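Local coordinates for fatty acid multifunctional protein (atmfp2) (PDB 2WTB) that catalyses successive steps of peroxisomal fatty acid beta-oxidation, with enoyl-CoA hydratase activity on long chains and 3-hydroxyacyl-CoA dehydrogenase activity on chains of variable length, at residues V13-A19 with R49-K53; D96-A100 with L120-H125; R127-P131 with L193-A197. One frame throughout, in Å; residues are numbered along the deposited sequence.

Contact 1 (V13-A19 with R49-K53); sequences VGGDGVA and RNDVK
Arg-49 meets Val-13 through the flat of its guanidinium. Val-13 CG2 sits over one face, offset toward the rim, 3.6 Å from Arg-49 NH1. Val-13 CG2 stands beside the backbone N of its residue, while CG1 is anti to that N (chi1 -178°). The guanidinium is fixed in this position by Asp-51, gripped side-on: Arg-49 NE donates to Asp-51 OD1 at 2.9 Å and Arg-49 NH2 to Asp-51 OD2 at 2.7 Å. Glu-45 forms a second salt bridge, with NH1. Asp-51 O also lies 3.1 Å from Gly-17 CA, a close approach to a residue without a side chain.

Two type I turns meet here. Gly-14 to Gly-17 links strand 8-13 to its antiparallel neighbour 18-24. Arg-49 to Val-52 precedes the parallel strand 54-59. Both lie at one end of the crotonase-type sheet.

Val-52 directs its two methyls to different partners. Val-52 CG2 reaches Val-13 CG2 at 3.9 Å, and Val-52 CG1 reaches Ala-19 CB at 4.1 Å. Lys-53 N then donates to Gly-17 O, 2.8 Å away and nearly straight (162°), from above the carbonyl plane. The extended Lys-53 chain runs over Asp-16 O, and one water joins that oxygen to Lys-53 NZ. The Asp-16 carboxylate closes an Asx turn onto Val-18 N and pairs with Arg-198 of helix 193-205.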
loop_
_atom_site.group_PDB
_atom_site.type_symbol
_atom_site.label_atom_id
_atom_site.label_comp_id
_atom_site.label_asym_id
_atom_site.label_seq_id
_atom_site.Cartn_x
_atom_site.Cartn_y
_atom_site.Cartn_z
ATOM N N VAL A 13 25.706 -13.241 30.844
ATOM C CA VAL A 13 26.984 -13.872 30.540
ATOM C C VAL A 13 26.987 -15.342 30.939
ATOM O O VAL A 13 26.897 -15.676 32.120
ATOM C CB VAL A 13 28.148 -13.167 31.258
ATOM C CG1 VAL A 13 29.464 -13.827 30.888
ATOM C CG2 VAL A 13 28.166 -11.686 30.914
ATOM N N GLY A 14 27.095 -16.216 29.946
ATOM C CA GLY A 14 27.116 -17.645 30.190
ATOM C C GLY A 14 28.390 -18.083 30.884
ATOM O O GLY A 14 29.285 -17.272 31.126
ATOM N N GLY A 15 28.469 -19.370 31.208
ATOM C CA GLY A 15 29.642 -19.930 31.854
ATOM C C GLY A 15 30.779 -20.152 30.876
ATOM O O GLY A 15 31.889 -20.504 31.269
ATOM N N ASP A 16 30.497 -19.950 29.593
ATOM C CA ASP A 16 31.521 -20.060 28.562
ATOM C C ASP A 16 32.117 -18.691 28.263
ATOM O O ASP A 16 33.024 -18.562 27.441
ATOM C CB ASP A 16 30.950 -20.687 27.288
ATOM C CG ASP A 16 29.745 -19.934 26.756
ATOM O OD1 ASP A 16 29.410 -18.866 27.311
ATOM O OD2 ASP A 16 29.134 -20.415 25.779
ATOM N N GLY A 17 31.596 -17.669 28.934
ATOM C CA GLY A 17 32.123 -16.325 28.802
ATOM C C GLY A 17 31.448 -15.514 27.715
ATOM O O GLY A 17 31.789 -14.351 27.499
ATOM N N VAL A 18 30.489 -16.125 27.026
ATOM C CA VAL A 18 29.763 -15.434 25.967
ATOM C C VAL A 18 28.614 -14.599 26.528
ATOM O O VAL A 18 27.788 -15.094 27.297
ATOM C CB VAL A 18 29.204 -16.413 24.916
ATOM C CG1 VAL A 18 28.594 -15.642 23.759
ATOM C CG2 VAL A 18 30.298 -17.342 24.420
ATOM N N ALA A 19 28.570 -13.330 26.139
ATOM C CA ALA A 19 27.499 -12.439 26.561
ATOM C C ALA A 19 26.375 -12.417 25.527
ATOM O O ALA A 19 26.584 -12.032 24.377
ATOM C CB ALA A 19 28.039 -11.032 26.798
ATOM N N ARG A 49 34.725 -6.420 30.873
ATOM C CA ARG A 49 34.660 -7.576 31.758
ATOM C C ARG A 49 35.619 -8.677 31.315
ATOM O O ARG A 49 35.583 -9.123 30.170
ATOM C CB ARG A 49 33.229 -8.113 31.839
ATOM C CG ARG A 49 32.280 -7.216 32.619
ATOM C CD ARG A 49 30.882 -7.801 32.690
ATOM N NE ARG A 49 30.880 -9.163 33.214
ATOM C CZ ARG A 49 29.784 -9.818 33.578
ATOM N NH1 ARG A 49 28.598 -9.233 33.482
ATOM N NH2 ARG A 49 29.870 -11.055 34.042
ATOM N N ASN A 50 36.475 -9.110 32.234
ATOM C CA ASN A 50 37.449 -10.155 31.943
ATOM C C ASN A 50 36.792 -11.504 31.686
ATOM O O ASN A 50 37.333 -12.338 30.959
ATOM C CB ASN A 50 38.458 -10.273 33.085
ATOM C CG ASN A 50 39.305 -9.029 33.239
ATOM O OD1 ASN A 50 39.653 -8.376 32.255
ATOM N ND2 ASN A 50 39.643 -8.692 34.479
ATOM N N ASP A 51 35.624 -11.711 32.285
ATOM C CA ASP A 51 34.902 -12.973 32.149
ATOM C C ASP A 51 34.158 -13.075 30.819
ATOM O O ASP A 51 33.612 -14.126 30.487
ATOM C CB ASP A 51 33.934 -13.171 33.318
ATOM C CG ASP A 51 33.042 -11.968 33.546
ATOM O OD1 ASP A 51 33.061 -11.040 32.712
ATOM O OD2 ASP A 51 32.321 -11.948 34.563
ATOM N N VAL A 52 34.139 -11.982 30.064
ATOM C CA VAL A 52 33.498 -11.971 28.754
ATOM C C VAL A 52 34.523 -12.186 27.641
ATOM O O VAL A 52 35.570 -11.539 27.618
ATOM C CB VAL A 52 32.743 -10.654 28.514
ATOM C CG1 VAL A 52 32.149 -10.626 27.115
ATOM C CG2 VAL A 52 31.661 -10.473 29.564
ATOM N N LYS A 53 34.217 -13.100 26.724
ATOM C CA LYS A 53 35.118 -13.417 25.618
ATOM C C LYS A 53 34.570 -12.913 24.288
ATOM O O LYS A 53 35.319 -12.449 23.429
ATOM C CB LYS A 53 35.353 -14.927 25.531
ATOM C CG LYS A 53 36.049 -15.532 26.736
ATOM C CD LYS A 53 36.322 -17.012 26.511
ATOM C CE LYS A 53 37.028 -17.639 27.698
ATOM N NZ LYS A 53 37.255 -19.093 27.475
HETATM O O HOH W 1 34.956 -20.484 28.381
#

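Contact 2 (D96-A100 with L120-H125); sequences DLLEA and LAMACH
His-125 donates from NE2 to the backbone O of Glu-99, and this hydrogen bond is the closest point of the contact. His-125 NE2 and Glu-99 O are 2.7 Å apart, with an angle of 155° at the hydrogen. The oxygen lies at the ring edge, close to the ring plane. The donor is tilted only 19° from the carbonyl plane. Ring nitrogen ND1 is taken too, by the backbone N of Ser-105, so both nitrogens fix the rotation of the ring. Trp-211 adds an edge-to-face contact.

The side chain of Glu-99 packs closely beside this bond. Glu-99 CG is 3.3 Å from Ala-123 O. CG is anti to the backbone N (chi1 -171°), and the chain runs on extended alongside Ala-123 O, at the C-terminal end of helix 116-123. Its carboxylate forms a salt bridge with Arg-153 through OE1. Glu-99 OE2 and His-125 NE2 remain 5.9 Å apart, so the two side chains do not pair directly.

Helices 88-99 and 116-123 both belong to the crotonase-fold region. Helix 116-123 contains Glu-119, the predicted nucleophile, just before Leu-120. The contact joins the C-terminal ends of these helices.

The apolar part is looser. Leu-98 spreads its methyls: Leu-98 CD2 lies 3.8 Å from Ala-123 O and 4.2 Å from Ala-123 CB. Leu-98 CD1 meets Leu-120 CD1 at 3.9 Å, the two side chains crossing at about a right angle. Tyr-43 of helix 33-46 also touches Leu-98. On the solvent side, exposed Ala-100, the first residue beyond helix 88-99, points its CB away from 120-125.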
loop_
_atom_site.group_PDB
_atom_site.type_symbol
_atom_site.label_atom_id
_atom_site.label_comp_id
_atom_site.label_asym_id
_atom_site.label_seq_id
_atom_site.Cartn_x
_atom_site.Cartn_y
_atom_site.Cartn_z
ATOM N N ASP A 96 32.381 1.564 15.098
ATOM C CA ASP A 96 33.572 1.656 15.934
ATOM C C ASP A 96 33.471 0.805 17.196
ATOM O O ASP A 96 34.313 -0.057 17.439
ATOM C CB ASP A 96 33.856 3.116 16.297
ATOM C CG ASP A 96 34.301 3.936 15.101
ATOM O OD1 ASP A 96 34.691 3.330 14.078
ATOM O OD2 ASP A 96 34.263 5.183 15.183
ATOM N N LEU A 97 32.438 1.052 17.995
ATOM C CA LEU A 97 32.270 0.349 19.260
ATOM C C LEU A 97 32.062 -1.146 19.054
ATOM O O LEU A 97 32.749 -1.968 19.660
ATOM C CB LEU A 97 31.095 0.935 20.047
ATOM C CG LEU A 97 30.759 0.268 21.383
ATOM C CD1 LEU A 97 31.949 0.320 22.328
ATOM C CD2 LEU A 97 29.545 0.924 22.019
ATOM N N LEU A 98 31.116 -1.493 18.188
ATOM C CA LEU A 98 30.708 -2.881 18.015
ATOM C C LEU A 98 31.588 -3.647 17.030
ATOM O O LEU A 98 32.277 -4.594 17.406
ATOM C CB LEU A 98 29.235 -2.952 17.591
ATOM C CG LEU A 98 28.553 -4.325 17.585
ATOM C CD1 LEU A 98 27.041 -4.181 17.725
ATOM C CD2 LEU A 98 28.903 -5.118 16.334
ATOM N N GLU A 99 31.559 -3.236 15.767
ATOM C CA GLU A 99 32.234 -3.986 14.715
ATOM C C GLU A 99 33.755 -3.981 14.858
ATOM O O GLU A 99 34.414 -4.969 14.538
ATOM C CB GLU A 99 31.832 -3.455 13.339
ATOM C CG GLU A 99 32.311 -4.317 12.179
ATOM C CD GLU A 99 31.996 -3.691 10.834
ATOM O OE1 GLU A 99 32.318 -2.497 10.643
ATOM O OE2 GLU A 99 31.425 -4.393 9.972
ATOM N N ALA A 100 34.304 -2.868 15.338
ATOM C CA ALA A 100 35.751 -2.722 15.471
ATOM C C ALA A 100 36.247 -3.073 16.871
ATOM O O ALA A 100 37.340 -2.671 17.268
ATOM C CB ALA A 100 36.180 -1.307 15.092
ATOM N N LEU A 120 22.151 -3.749 11.902
ATOM C CA LEU A 120 22.810 -4.142 13.143
ATOM C C LEU A 120 23.432 -5.533 13.021
ATOM O O LEU A 120 24.533 -5.784 13.521
ATOM C CB LEU A 120 21.816 -4.108 14.305
ATOM C CG LEU A 120 22.325 -4.575 15.670
ATOM C CD1 LEU A 120 23.575 -3.804 16.083
ATOM C CD2 LEU A 120 21.231 -4.427 16.714
ATOM N N ALA A 121 22.722 -6.435 12.351
ATOM C CA ALA A 121 23.211 -7.795 12.155
ATOM C C ALA A 121 24.419 -7.832 11.206
ATOM O O ALA A 121 25.366 -8.588 11.425
ATOM C CB ALA A 121 22.083 -8.705 11.653
ATOM N N MET A 122 24.385 -7.009 10.161
ATOM C CA MET A 122 25.507 -6.922 9.224
ATOM C C MET A 122 26.760 -6.371 9.902
ATOM O O MET A 122 27.878 -6.638 9.465
ATOM C CB MET A 122 25.143 -6.060 8.015
ATOM C CG MET A 122 24.238 -6.745 7.007
ATOM S SD MET A 122 23.594 -5.590 5.779
ATOM C CE MET A 122 22.555 -6.676 4.811
ATOM N N ALA A 123 26.562 -5.602 10.968
ATOM C CA ALA A 123 27.670 -5.049 11.740
ATOM C C ALA A 123 28.385 -6.143 12.514
ATOM O O ALA A 123 29.586 -6.052 12.764
ATOM C CB ALA A 123 27.170 -3.985 12.693
ATOM N N CYS A 124 27.637 -7.172 12.905
ATOM C CA CYS A 124 28.212 -8.315 13.601
ATOM C C CYS A 124 29.161 -9.065 12.681
ATOM O O CYS A 124 29.136 -8.876 11.468
ATOM C CB CYS A 124 27.116 -9.254 14.107
ATOM S SG CYS A 124 26.099 -8.535 15.407
ATOM N N HIS A 125 29.981 -9.932 13.263
ATOM C CA HIS A 125 31.047 -10.591 12.519
ATOM C C HIS A 125 30.630 -11.902 11.851
ATOM O O HIS A 125 31.360 -12.447 11.016
ATOM C CB HIS A 125 32.259 -10.781 13.428
ATOM C CG HIS A 125 32.769 -9.497 14.003
ATOM N ND1 HIS A 125 32.580 -9.142 15.320
ATOM C CD2 HIS A 125 33.431 -8.467 13.425
ATOM C CE1 HIS A 125 33.122 -7.957 15.536
ATOM N NE2 HIS A 125 33.644 -7.525 14.402
#

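Contact 3 (R127-P131 with L193-A197); sequences RISAP and LVTTA
This is helix-on-sheet packing in the crotonase fold, with no hydrogen bond between the two segments. Helix 193-205 lies on strand 126-129 of the six-stranded mixed sheet. The short axes are 8.3 Å apart and run nearly antiparallel, at 159°. The strand pairs with 105-109 and 186-187, so the helix covers an inner part of the sheet.

Ile-128 is the centre of the contact. Its CB points toward the helix, and its two branches meet different partners. Ile-128 CG2, anti to the backbone N, touches both Leu-193 CD1 and Thr-196 CG2 at 3.9 Å. Ile-128 CG1 rests on the helix backbone, 3.9 Å from Ala-197 CA. The small side chain of Ala-197 probably permits this close approach. An alanine in place of Ile-128 would remove both branches and would probably leave a gap facing Leu-193, Thr-196 and Ala-197.

Thr-196 presents its methyl to the strand. Its hydroxyl is bonded instead to the backbone O of Glu-192. Val-106 of the neighbouring strand touches both Ile-128 and Ala-197, continuing the apolar layer. Leu-193 slides past Ile-128 in the opposite direction. Its CG lies anti to the backbone N (chi1 -152°), and the end of the side chain extends over the strand backbone. There Leu-193 CD1 meets the peptide link after Ser-129, 3.5 Å from Ser-129 C and 3.6 Å from Ala-130 N.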
loop_
_atom_site.group_PDB
_atom_site.type_symbol
_atom_site.label_atom_id
_atom_site.label_comp_id
_atom_site.label_asym_id
_atom_site.label_seq_id
_atom_site.Cartn_x
_atom_site.Cartn_y
_atom_site.Cartn_z
ATOM N N ARG A 127 26.625 -14.351 11.029
ATOM C CA ARG A 127 25.168 -14.370 11.150
ATOM C C ARG A 127 24.554 -15.766 11.126
ATOM O O ARG A 127 24.717 -16.518 10.163
ATOM C CB ARG A 127 24.534 -13.492 10.069
ATOM C CG ARG A 127 24.734 -12.011 10.314
ATOM C CD ARG A 127 25.023 -11.264 9.029
ATOM N NE ARG A 127 26.077 -10.287 9.256
ATOM C CZ ARG A 127 27.348 -10.472 8.921
ATOM N NH1 ARG A 127 27.724 -11.586 8.311
ATOM N NH2 ARG A 127 28.240 -9.529 9.174
ATOM N N ILE A 128 23.843 -16.102 12.196
ATOM C CA ILE A 128 23.078 -17.339 12.258
ATOM C C ILE A 128 21.598 -17.000 12.151
ATOM O O ILE A 128 21.129 -16.060 12.792
ATOM C CB ILE A 128 23.325 -18.095 13.573
ATOM C CG1 ILE A 128 24.825 -18.210 13.845
ATOM C CG2 ILE A 128 22.674 -19.468 13.526
ATOM C CD1 ILE A 128 25.614 -18.719 12.661
ATOM N N SER A 129 20.864 -17.758 11.345
ATOM C CA SER A 129 19.458 -17.451 11.110
ATOM C C SER A 129 18.570 -18.691 11.096
ATOM O O SER A 129 19.019 -19.791 10.767
ATOM C CB SER A 129 19.293 -16.681 9.798
ATOM O OG SER A 129 17.956 -16.244 9.625
ATOM N N ALA A 130 17.307 -18.496 11.457
ATOM C CA ALA A 130 16.311 -19.555 11.396
ATOM C C ALA A 130 15.772 -19.654 9.974
ATOM O O ALA A 130 15.755 -18.663 9.246
ATOM C CB ALA A 130 15.187 -19.279 12.379
ATOM N N PRO A 131 15.321 -20.853 9.581
ATOM C CA PRO A 131 14.932 -21.213 8.213
ATOM C C PRO A 131 14.303 -20.103 7.364
ATOM O O PRO A 131 14.957 -19.618 6.442
ATOM C CB PRO A 131 13.948 -22.358 8.436
ATOM C CG PRO A 131 14.513 -23.058 9.631
ATOM C CD PRO A 131 15.150 -21.991 10.503
ATOM N N LEU A 193 19.413 -21.820 17.424
ATOM C CA LEU A 193 19.873 -20.492 17.024
ATOM C C LEU A 193 20.964 -19.919 17.930
ATOM O O LEU A 193 22.093 -19.695 17.490
ATOM C CB LEU A 193 18.684 -19.535 16.979
ATOM C CG LEU A 193 18.752 -18.350 16.026
ATOM C CD1 LEU A 193 18.932 -18.832 14.599
ATOM C CD2 LEU A 193 17.483 -17.530 16.159
ATOM N N VAL A 194 20.623 -19.681 19.191
ATOM C CA VAL A 194 21.550 -19.061 20.136
ATOM C C VAL A 194 22.733 -19.961 20.489
ATOM O O VAL A 194 23.857 -19.486 20.646
ATOM C CB VAL A 194 20.829 -18.616 21.420
ATOM C CG1 VAL A 194 21.830 -18.224 22.492
ATOM C CG2 VAL A 194 19.886 -17.467 21.114
ATOM N N THR A 195 22.476 -21.258 20.607
ATOM C CA THR A 195 23.538 -22.224 20.874
ATOM C C THR A 195 24.575 -22.211 19.757
ATOM O O THR A 195 25.780 -22.173 20.008
ATOM C CB THR A 195 22.980 -23.653 21.022
ATOM O OG1 THR A 195 22.392 -23.804 22.318
ATOM C CG2 THR A 195 24.089 -24.675 20.863
ATOM N N THR A 196 24.099 -22.248 18.518
ATOM C CA THR A 196 24.983 -22.192 17.364
ATOM C C THR A 196 25.780 -20.891 17.365
ATOM O O THR A 196 26.979 -20.888 17.090
ATOM C CB THR A 196 24.195 -22.313 16.047
ATOM O OG1 THR A 196 23.533 -23.585 15.998
ATOM C CG2 THR A 196 25.127 -22.189 14.851
ATOM N N ALA A 197 25.116 -19.790 17.697
ATOM C CA ALA A 197 25.760 -18.480 17.667
ATOM C C ALA A 197 26.903 -18.365 18.673
ATOM O O ALA A 197 27.984 -17.876 18.335
ATOM C CB ALA A 197 24.739 -17.371 17.878
#

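All three contacts lie in the N-terminal hydratase/isomerase region. Contacts 2 and 3 are buried, whereas contact 1 is partly exposed at the sheet end. Contacts 1 and 3 reach the same sheet, and helix 193-205 serves both: it packs on the strand in contact 3 and also flanks contact 1, through Leu-202 and Arg-198. Their chemistry differs. Contact 1 mixes turns, charges and a water. Contact 2 combines a buried histidine bond with leucine packing, and contact 3 is largely apolar. Contacts 2 and 3 touch, with centres about 17 Å apart. Arg-127 probably donates to Ala-121 O and Met-122 O, tying the strand to the helix before it.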